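Local coordinates for protein interferon gamma (Paralichthys olivaceus, PDB 6F1E) that binds interferon gamma receptor 1, and more weakly its receptor 1-like relative, as a homodimeric cytokine that activates macrophages and neutrophils, at residues Val51-Glu56 with Glu102-Arg107; Gln61-Leu66 with Asp92-Leu97. All blocks are in the same frame, centred on the assembly; numbering follows the deposited sequence.

Interaction 1: Val51-Glu56 with Glu102-Arg107; sequences VLETYE and ELRTNR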
ATOM      1  N   VAL A  51       0.441  -9.607  -1.288  1.00 50.26           N
ATOM      2  CA  VAL A  51       1.245 -10.590  -2.072  1.00 50.09           C
ATOM      3  C   VAL A  51       0.384 -11.297  -3.143  1.00 48.06           C
ATOM      4  O   VAL A  51       0.798 -11.464  -4.285  1.00 48.15           O
ATOM      5  CB  VAL A  51       1.853 -11.693  -1.151  1.00 50.10           C
ATOM      6  CG1 VAL A  51       2.494 -12.825  -1.975  1.00 49.30           C
ATOM      7  CG2 VAL A  51       2.849 -11.116  -0.159  1.00 48.37           C
ATOM      8  N   LEU A  52      -0.806 -11.745  -2.762  1.00 49.65           N
ATOM      9  CA  LEU A  52      -1.686 -12.424  -3.714  1.00 53.03           C
ATOM     10  C   LEU A  52      -2.080 -11.478  -4.866  1.00 47.45           C
ATOM     11  O   LEU A  52      -2.072 -11.905  -6.032  1.00 46.86           O
ATOM     12  CB  LEU A  52      -2.921 -13.021  -3.013  1.00 52.99           C
ATOM     13  CG  LEU A  52      -2.671 -14.178  -2.022  1.00 52.85           C
ATOM     14  CD1 LEU A  52      -3.934 -14.509  -1.215  1.00 52.96           C
ATOM     15  CD2 LEU A  52      -2.215 -15.423  -2.755  1.00 53.06           C
ATOM     16  N   GLU A  53      -2.341 -10.204  -4.545  1.00 49.06           N
ATOM     17  CA  GLU A  53      -2.580  -9.159  -5.568  1.00 54.42           C
ATOM     18  C   GLU A  53      -1.397  -8.946  -6.511  1.00 57.94           C
ATOM     19  O   GLU A  53      -1.573  -8.764  -7.729  1.00 63.47           O
ATOM     20  CB  GLU A  53      -2.959  -7.853  -4.927  1.00 61.91           C
ATOM     21  CG  GLU A  53      -3.105  -6.680  -5.911  1.00 76.27           C
ATOM     22  CD  GLU A  53      -3.908  -5.495  -5.339  1.00 87.73           C
ATOM     23  OE1 GLU A  53      -4.504  -5.589  -4.226  1.00 87.85           O
ATOM     24  OE2 GLU A  53      -3.957  -4.454  -6.028  1.00 98.09           O
ATOM     25  N   THR A  54      -0.202  -8.996  -5.946  1.00 56.59           N
ATOM     26  CA  THR A  54       1.020  -8.849  -6.713  1.00 58.29           C
ATOM     27  C   THR A  54       1.206 -10.006  -7.689  1.00 55.51           C
ATOM     28  O   THR A  54       1.569  -9.810  -8.844  1.00 51.26           O
ATOM     29  CB  THR A  54       2.220  -8.724  -5.749  1.00 59.65           C
ATOM     30  OG1 THR A  54       1.970  -7.632  -4.860  1.00 62.56           O
ATOM     31  CG2 THR A  54       3.502  -8.455  -6.495  1.00 60.10           C
ATOM     32  N   TYR A  55       0.961 -11.216  -7.208  1.00 57.07           N
ATOM     33  CA  TYR A  55       1.062 -12.426  -8.057  1.00 57.23           C
ATOM     34  C   TYR A  55       0.070 -12.416  -9.199  1.00 53.16           C
ATOM     35  O   TYR A  55       0.344 -12.896 -10.281  1.00 53.87           O
ATOM     36  CB  TYR A  55       0.821 -13.696  -7.239  1.00 51.85           C
ATOM     37  CG  TYR A  55       2.076 -14.300  -6.681  1.00 52.03           C
ATOM     38  CD1 TYR A  55       3.009 -14.899  -7.528  1.00 48.01           C
ATOM     39  CD2 TYR A  55       2.318 -14.322  -5.297  1.00 53.20           C
ATOM     40  CE1 TYR A  55       4.157 -15.499  -7.017  1.00 51.08           C
ATOM     41  CE2 TYR A  55       3.464 -14.913  -4.774  1.00 53.74           C
ATOM     42  CZ  TYR A  55       4.385 -15.508  -5.639  1.00 52.34           C
ATOM     43  OH  TYR A  55       5.537 -16.087  -5.137  1.00 43.64           O
ATOM     44  N   GLU A  56      -1.107 -11.898  -8.941  1.00 54.17           N
ATOM     45  CA  GLU A  56      -2.094 -11.808 -10.001  1.00 59.74           C
ATOM     46  C   GLU A  56      -1.649 -10.857 -11.101  1.00 56.65           C
ATOM     47  O   GLU A  56      -1.821 -11.177 -12.242  1.00 53.86           O
ATOM     48  CB  GLU A  56      -3.428 -11.383  -9.422  1.00 64.43           C
ATOM     49  CG  GLU A  56      -4.565 -11.606 -10.368  1.00 72.66           C
ATOM     50  CD  GLU A  56      -5.874 -11.199  -9.762  1.00 85.68           C
ATOM     51  OE1 GLU A  56      -5.933 -11.195  -8.483  1.00 70.82           O
ATOM     52  OE2 GLU A  56      -6.798 -10.892 -10.589  1.00 83.89           O
ATOM     53  N   GLU A 102      -9.154 -16.919  -7.108  1.00 53.01           N
ATOM     54  CA  GLU A 102     -10.175 -17.570  -6.260  1.00 56.81           C
ATOM     55  C   GLU A 102      -9.877 -17.429  -4.757  1.00 51.01           C
ATOM     56  O   GLU A 102     -10.793 -17.191  -3.957  1.00 53.04           O
ATOM     57  CB  GLU A 102     -10.343 -19.070  -6.622  1.00 54.87           C
ATOM     58  CG  GLU A 102     -10.918 -19.301  -8.021  1.00 53.85           C
ATOM     59  CD  GLU A 102     -10.920 -20.773  -8.430  1.00 60.43           C
ATOM     60  OE1 GLU A 102     -10.412 -21.653  -7.641  1.00 54.48           O
ATOM     61  OE2 GLU A 102     -11.450 -21.032  -9.553  1.00 59.34           O
ATOM     62  N   LEU A 103      -8.616 -17.575  -4.372  1.00 46.79           N
ATOM     63  CA  LEU A 103      -8.266 -17.484  -2.951  1.00 49.86           C
ATOM     64  C   LEU A 103      -8.471 -16.035  -2.454  1.00 51.42           C
ATOM     65  O   LEU A 103      -8.985 -15.781  -1.346  1.00 54.71           O
ATOM     66  CB  LEU A 103      -6.829 -17.951  -2.729  1.00 46.34           C
ATOM     67  CG  LEU A 103      -6.314 -17.959  -1.287  1.00 48.67           C
ATOM     68  CD1 LEU A 103      -7.181 -18.753  -0.335  1.00 55.51           C
ATOM     69  CD2 LEU A 103      -4.956 -18.589  -1.273  1.00 49.48           C
ATOM     70  N   ARG A 104      -8.109 -15.091  -3.306  1.00 55.24           N
ATOM     71  CA  ARG A 104      -8.243 -13.674  -2.984  1.00 63.85           C
ATOM     72  C   ARG A 104      -9.688 -13.336  -2.755  1.00 59.77           C
ATOM     73  O   ARG A 104     -10.064 -12.821  -1.696  1.00 57.52           O
ATOM     74  CB  ARG A 104      -7.725 -12.787  -4.124  1.00 70.44           C
ATOM     75  CG  ARG A 104      -6.340 -12.238  -3.877  1.00 83.63           C
ATOM     76  CD  ARG A 104      -6.333 -10.729  -4.030  1.00 83.36           C
ATOM     77  NE  ARG A 104      -6.484 -10.358  -5.428  1.00 75.84           N
ATOM     78  CZ  ARG A 104      -6.666  -9.117  -5.852  1.00 75.60           C
ATOM     79  NH1 ARG A 104      -6.770  -8.899  -7.149  1.00 78.34           N
ATOM     80  NH2 ARG A 104      -6.715  -8.090  -4.998  1.00 81.07           N
ATOM     81  N   THR A 105     -10.486 -13.633  -3.772  1.00 51.83           N
ATOM     82  CA  THR A 105     -11.905 -13.378  -3.722  1.00 52.48           C
ATOM     83  C   THR A 105     -12.582 -14.052  -2.526  1.00 55.45           C
ATOM     84  O   THR A 105     -13.301 -13.404  -1.773  1.00 63.40           O
ATOM     85  CB  THR A 105     -12.524 -13.778  -5.038  1.00 53.37           C
ATOM     86  OG1 THR A 105     -11.981 -12.918  -6.057  1.00 52.20           O
ATOM     87  CG2 THR A 105     -14.011 -13.638  -4.968  1.00 56.83           C
ATOM     88  N   ASN A 106     -12.291 -15.320  -2.298  1.00 54.60           N
ATOM     89  CA  ASN A 106     -13.019 -16.064  -1.267  1.00 55.09           C
ATOM     90  C   ASN A 106     -12.480 -15.793   0.145  1.00 56.47           C
ATOM     91  O   ASN A 106     -13.201 -15.996   1.109  1.00 56.47           O
ATOM     92  CB  ASN A 106     -13.070 -17.591  -1.586  1.00 52.23           C
ATOM     93  CG  ASN A 106     -13.698 -17.897  -2.968  1.00 54.16           C
ATOM     94  OD1 ASN A 106     -14.494 -17.114  -3.506  1.00 59.14           O
ATOM     95  ND2 ASN A 106     -13.341 -19.032  -3.535  1.00 46.42           N
ATOM     96  N   ARG A 107     -11.232 -15.359   0.308  1.00 59.30           N
ATOM     97  CA  ARG A 107     -10.720 -15.168   1.692  1.00 62.47           C
ATOM     98  C   ARG A 107     -10.121 -13.793   2.029  1.00 63.20           C
ATOM     99  O   ARG A 107      -9.850 -13.521   3.206  1.00 60.86           O
ATOM    100  CB  ARG A 107      -9.732 -16.298   2.047  1.00 65.00           C
ATOM    101  CG  ARG A 107     -10.337 -17.697   2.051  1.00 68.35           C
ATOM    102  CD  ARG A 107     -11.201 -17.906   3.282  1.00 71.69           C
ATOM    103  NE  ARG A 107     -12.130 -19.025   3.163  1.00 85.42           N
ATOM    104  CZ  ARG A 107     -11.827 -20.321   3.291  1.00 76.29           C
ATOM    105  NH1 ARG A 107     -10.582 -20.731   3.524  1.00 77.78           N
ATOM    106  NH2 ARG A 107     -12.800 -21.215   3.175  1.00 71.08           N
TER

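Interaction 2: Gln61-Leu66 with Asp92-Leu97; sequences QMLEQL and DLNYIL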
ATOM      1  N   GLN A  61       1.201 -10.444 -16.607  1.00 76.08           N
ATOM      2  CA  GLN A  61       2.341 -10.118 -17.507  1.00 71.11           C
ATOM      3  C   GLN A  61       3.016 -11.370 -18.089  1.00 66.40           C
ATOM      4  O   GLN A  61       3.333 -11.429 -19.256  1.00 69.79           O
ATOM      5  CB  GLN A  61       3.390  -9.248 -16.804  1.00 67.65           C
ATOM      6  CG  GLN A  61       2.896  -7.890 -16.346  1.00 76.47           C
ATOM      7  CD  GLN A  61       2.310  -7.082 -17.480  1.00 87.88           C
ATOM      8  OE1 GLN A  61       1.108  -6.743 -17.476  1.00 76.91           O
ATOM      9  NE2 GLN A  61       3.150  -6.802 -18.494  1.00 78.94           N
ATOM     10  N   MET A  62       3.189 -12.390 -17.284  1.00 65.74           N
ATOM     11  CA  MET A  62       3.765 -13.606 -17.786  1.00 71.73           C
ATOM     12  C   MET A  62       2.898 -14.175 -18.902  1.00 72.00           C
ATOM     13  O   MET A  62       3.417 -14.795 -19.814  1.00 81.37           O
ATOM     14  CB  MET A  62       3.948 -14.622 -16.645  1.00 82.19           C
ATOM     15  CG  MET A  62       5.026 -14.217 -15.638  1.00 78.62           C
ATOM     16  SD  MET A  62       5.046 -15.221 -14.149  1.00 66.20           S
ATOM     17  CE  MET A  62       5.879 -16.722 -14.639  1.00 68.82           C
ATOM     18  N   LEU A  63       1.586 -13.971 -18.838  1.00 74.38           N
ATOM     19  CA  LEU A  63       0.706 -14.337 -19.962  1.00 74.57           C
ATOM     20  C   LEU A  63       0.840 -13.395 -21.175  1.00 80.84           C
ATOM     21  O   LEU A  63       0.832 -13.874 -22.315  1.00 84.44           O
ATOM     22  CB  LEU A  63      -0.753 -14.432 -19.531  1.00 64.08           C
ATOM     23  CG  LEU A  63      -1.099 -15.628 -18.629  1.00 63.61           C
ATOM     24  CD1 LEU A  63      -2.434 -15.411 -17.872  1.00 56.59           C
ATOM     25  CD2 LEU A  63      -1.103 -16.915 -19.453  1.00 61.53           C
ATOM     26  N   GLU A  64       0.965 -12.084 -20.952  1.00 81.81           N
ATOM     27  CA  GLU A  64       1.211 -11.143 -22.069  1.00 86.83           C
ATOM     28  C   GLU A  64       2.521 -11.449 -22.787  1.00 79.91           C
ATOM     29  O   GLU A  64       2.520 -11.604 -23.987  1.00 85.91           O
ATOM     30  CB  GLU A  64       1.172  -9.678 -21.623  1.00 90.83           C
ATOM     31  CG  GLU A  64      -0.197  -9.269 -21.079  1.00106.38           C
ATOM     32  CD  GLU A  64      -0.497  -7.775 -21.207  1.00120.09           C
ATOM     33  OE1 GLU A  64      -0.720  -7.118 -20.159  1.00120.03           O
ATOM     34  OE2 GLU A  64      -0.521  -7.256 -22.350  1.00124.52           O
ATOM     35  N   GLN A  65       3.612 -11.614 -22.045  1.00 87.62           N
ATOM     36  CA  GLN A  65       4.946 -11.895 -22.627  1.00 92.40           C
ATOM     37  C   GLN A  65       5.089 -13.280 -23.270  1.00 91.21           C
ATOM     38  O   GLN A  65       6.164 -13.634 -23.754  1.00 88.48           O
ATOM     39  CB  GLN A  65       6.057 -11.672 -21.579  1.00 94.11           C
ATOM     40  CG  GLN A  65       6.352 -10.191 -21.367  1.00105.23           C
ATOM     41  CD  GLN A  65       6.836  -9.840 -19.967  1.00102.49           C
ATOM     42  OE1 GLN A  65       7.879 -10.317 -19.508  1.00 97.31           O
ATOM     43  NE2 GLN A  65       6.084  -8.973 -19.291  1.00 97.53           N
ATOM     44  N   LEU A  66       4.018 -14.063 -23.261  1.00 95.05           N
ATOM     45  CA  LEU A  66       3.918 -15.271 -24.088  1.00100.53           C
ATOM     46  C   LEU A  66       3.607 -14.890 -25.571  1.00112.04           C
ATOM     47  O   LEU A  66       2.764 -14.004 -25.830  1.00 99.61           O
ATOM     48  CB  LEU A  66       2.832 -16.198 -23.510  1.00 91.85           C
ATOM     49  CG  LEU A  66       3.153 -17.656 -23.186  1.00102.89           C
ATOM     50  CD1 LEU A  66       4.348 -17.832 -22.248  1.00103.58           C
ATOM     51  CD2 LEU A  66       1.914 -18.313 -22.577  1.00103.50           C
ATOM     52  N   ASP A  92      -0.930 -23.825 -17.733  1.00 70.66           N
ATOM     53  CA  ASP A  92      -0.320 -23.888 -16.410  1.00 69.71           C
ATOM     54  C   ASP A  92      -0.361 -22.485 -15.778  1.00 65.05           C
ATOM     55  O   ASP A  92      -0.738 -22.365 -14.622  1.00 62.80           O
ATOM     56  CB  ASP A  92       1.111 -24.451 -16.456  1.00 73.27           C
ATOM     57  CG  ASP A  92       1.159 -25.987 -16.532  1.00 79.89           C
ATOM     58  OD1 ASP A  92       0.161 -26.658 -16.164  1.00 71.50           O
ATOM     59  OD2 ASP A  92       2.227 -26.529 -16.925  1.00 89.85           O
ATOM     60  N   LEU A  93      -0.038 -21.432 -16.535  1.00 57.10           N
ATOM     61  CA  LEU A  93      -0.145 -20.066 -15.999  1.00 62.08           C
ATOM     62  C   LEU A  93      -1.609 -19.762 -15.657  1.00 61.94           C
ATOM     63  O   LEU A  93      -1.917 -19.362 -14.534  1.00 63.75           O
ATOM     64  CB  LEU A  93       0.384 -18.998 -16.987  1.00 60.38           C
ATOM     65  CG  LEU A  93       1.882 -18.880 -17.326  1.00 63.71           C
ATOM     66  CD1 LEU A  93       2.166 -17.691 -18.242  1.00 63.87           C
ATOM     67  CD2 LEU A  93       2.720 -18.749 -16.064  1.00 68.38           C
ATOM     68  N   ASN A  94      -2.512 -19.978 -16.615  1.00 62.26           N
ATOM     69  CA  ASN A  94      -3.923 -19.665 -16.406  1.00 58.74           C
ATOM     70  C   ASN A  94      -4.442 -20.429 -15.217  1.00 53.34           C
ATOM     71  O   ASN A  94      -5.166 -19.872 -14.428  1.00 51.74           O
ATOM     72  CB  ASN A  94      -4.773 -19.864 -17.678  1.00 65.10           C
ATOM     73  CG  ASN A  94      -4.654 -18.671 -18.665  1.00 72.20           C
ATOM     74  OD1 ASN A  94      -4.365 -18.850 -19.841  1.00 71.03           O
ATOM     75  ND2 ASN A  94      -4.884 -17.452 -18.169  1.00 75.73           N
ATOM     76  N   TYR A  95      -3.997 -21.660 -15.003  1.00 51.48           N
ATOM     77  CA  TYR A  95      -4.472 -22.399 -13.826  1.00 54.67           C
ATOM     78  C   TYR A  95      -3.995 -21.711 -12.537  1.00 57.38           C
ATOM     79  O   TYR A  95      -4.762 -21.557 -11.573  1.00 65.08           O
ATOM     80  CB  TYR A  95      -4.090 -23.891 -13.866  1.00 51.23           C
ATOM     81  CG  TYR A  95      -4.344 -24.617 -12.545  1.00 52.24           C
ATOM     82  CD1 TYR A  95      -5.586 -25.164 -12.225  1.00 53.62           C
ATOM     83  CD2 TYR A  95      -3.321 -24.743 -11.612  1.00 53.78           C
ATOM     84  CE1 TYR A  95      -5.787 -25.828 -11.003  1.00 55.04           C
ATOM     85  CE2 TYR A  95      -3.502 -25.395 -10.399  1.00 49.41           C
ATOM     86  CZ  TYR A  95      -4.720 -25.921 -10.085  1.00 55.00           C
ATOM     87  OH  TYR A  95      -4.818 -26.525  -8.839  1.00 60.60           O
ATOM     88  N   ILE A  96      -2.737 -21.297 -12.531  1.00 62.39           N
ATOM     89  CA  ILE A  96      -2.114 -20.709 -11.331  1.00 61.97           C
ATOM     90  C   ILE A  96      -2.746 -19.304 -11.066  1.00 59.94           C
ATOM     91  O   ILE A  96      -3.097 -18.949  -9.913  1.00 50.64           O
ATOM     92  CB  ILE A  96      -0.546 -20.848 -11.405  1.00 61.28           C
ATOM     93  CG1 ILE A  96      -0.033 -21.575 -10.180  1.00 68.47           C
ATOM     94  CG2 ILE A  96       0.208 -19.558 -11.573  1.00 69.84           C
ATOM     95  CD1 ILE A  96      -0.335 -23.054 -10.220  1.00 69.89           C
ATOM     96  N   LEU A  97      -3.003 -18.556 -12.136  1.00 52.38           N
ATOM     97  CA  LEU A  97      -3.804 -17.342 -12.021  1.00 52.69           C
ATOM     98  C   LEU A  97      -5.173 -17.572 -11.363  1.00 53.01           C
ATOM     99  O   LEU A  97      -5.556 -16.864 -10.418  1.00 60.43           O
ATOM    100  CB  LEU A  97      -4.002 -16.726 -13.388  1.00 52.43           C
ATOM    101  CG  LEU A  97      -4.832 -15.457 -13.406  1.00 53.98           C
ATOM    102  CD1 LEU A  97      -4.260 -14.455 -12.432  1.00 56.05           C
ATOM    103  CD2 LEU A  97      -4.791 -14.903 -14.812  1.00 54.15           C
TER

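Interaction 1: Val51-Glu56 with Glu102-Arg107
Arg-104 reaches across to Glu-53 and Glu-56, and its guanidinium is the centre of a salt-bridge network between the two helices. The main bond runs from Arg-104 NH1 to Glu-56 OE1, at 2.8 Å and 154°. The oxygen lies nearly in the guanidinium plane, but the N-H meets it from above the carboxylate plane. The carboxylate and guanidinium planes are 66° apart, so the pair is not flat; NH1 and NE share the one oxygen, Glu-56 OE1. Arg-104 NE adds a weak bond to Glu-56 OE1 at 3.2 Å. Glu-53 works from another direction. Its CB lies over one face of the guanidinium, toward the rim, and Glu-53 OE1 makes a longer salt bridge to Arg-104 NH2 at 3.4 Å. Nearer the backbone, Arg-104 CG packs on Leu-52 CB at 3.6 Å. Leu-52 CD1 then meets Leu-103 CG at 4.2 Å, the two side chains crossing at about a right angle.

The Arg-104 chain bends at chi2 and chi3, and its guanidinium ends up beside both acids. Further partners hold the charged ends. Gln-101 bonds Glu-56 OE2, Lys-57 pairs with Glu-53 OE2, and Ser-112 weakly bonds Arg-104 NH2.

The segments belong to helices 41-64 and 89-107, whose local axes approach to 10.2 Å and run roughly antiparallel, at 145°. Helix 109-122 covers Glu-53 through Leu-115 and His-119. Leu-103 packs on Tyr-143 of the second subunit, so the pair also borders the dimer interface of this helical cytokine.

Interaction 2: Gln61-Leu66 with Asp92-Leu97
Leu-63 and Leu-93 face each other where the backbones come nearest, with their CA atoms 7.0 Å apart, near the C-terminal end of helix 41-64. Their side chains slide past each other in opposite directions. Leu-63 CD2 rests on Leu-93 CB at 3.6 Å, and Leu-93 CD1 lies equally close to Leu-63 CD2. With its CG anti to the carbonyl carbon (chi1 -69°) and an extended chi2, Leu-93 sends CD1 between Met-62 and Leu-63. Leu-93 CD1 touches Met-62 CB at 3.9 Å. Leu-93 CD1 also packs against Met-62 O at 3.5 Å. The Met-62 chain bends at chi3 (79°), and Met-62 CE comes to 4.0 Å from Leu-93 CD2. The other branch of Leu-63, CD1, meets Leu-97 CD2 at 3.9 Å. The Asn-94 amide borders Leu-63 at the margin of the apolar patch. Leu-66, beyond the helix end, adds a looser touch to Leu-93 CD1.

Tyr-18 lies against both Met-62 and Leu-93, and Leu-14 of helix 5-17 also packs on Leu-93. Met-62 meets Gln-132 of the second subunit. This is apolar packing between adjacent helices, mostly leucines with one methionine, consistent with the four-helix bundle of interferon gamma.

From the N terminus, the chain passes helices 5-17 and 22-25 before it reaches helix 41-64, which supplies residues 51-56 to interaction 1 and then 61-66 to interaction 2. It next crosses the unmodelled residues 69-87 and returns along helix 89-107. Residues 92-97 close the inner loop, and 102-107 close the outer one. Interaction 2 is therefore nested inside interaction 1, as in a helical hairpin. The contact centres are 15 Å apart, and they touch where Glu-56 CG packs on Leu-97 CD1 at 3.5 Å. Together they tie the same two helices at two levels. Interaction 2 adjoins helix 5-17, interaction 1 adjoins helix 109-122, and both reach the second subunit.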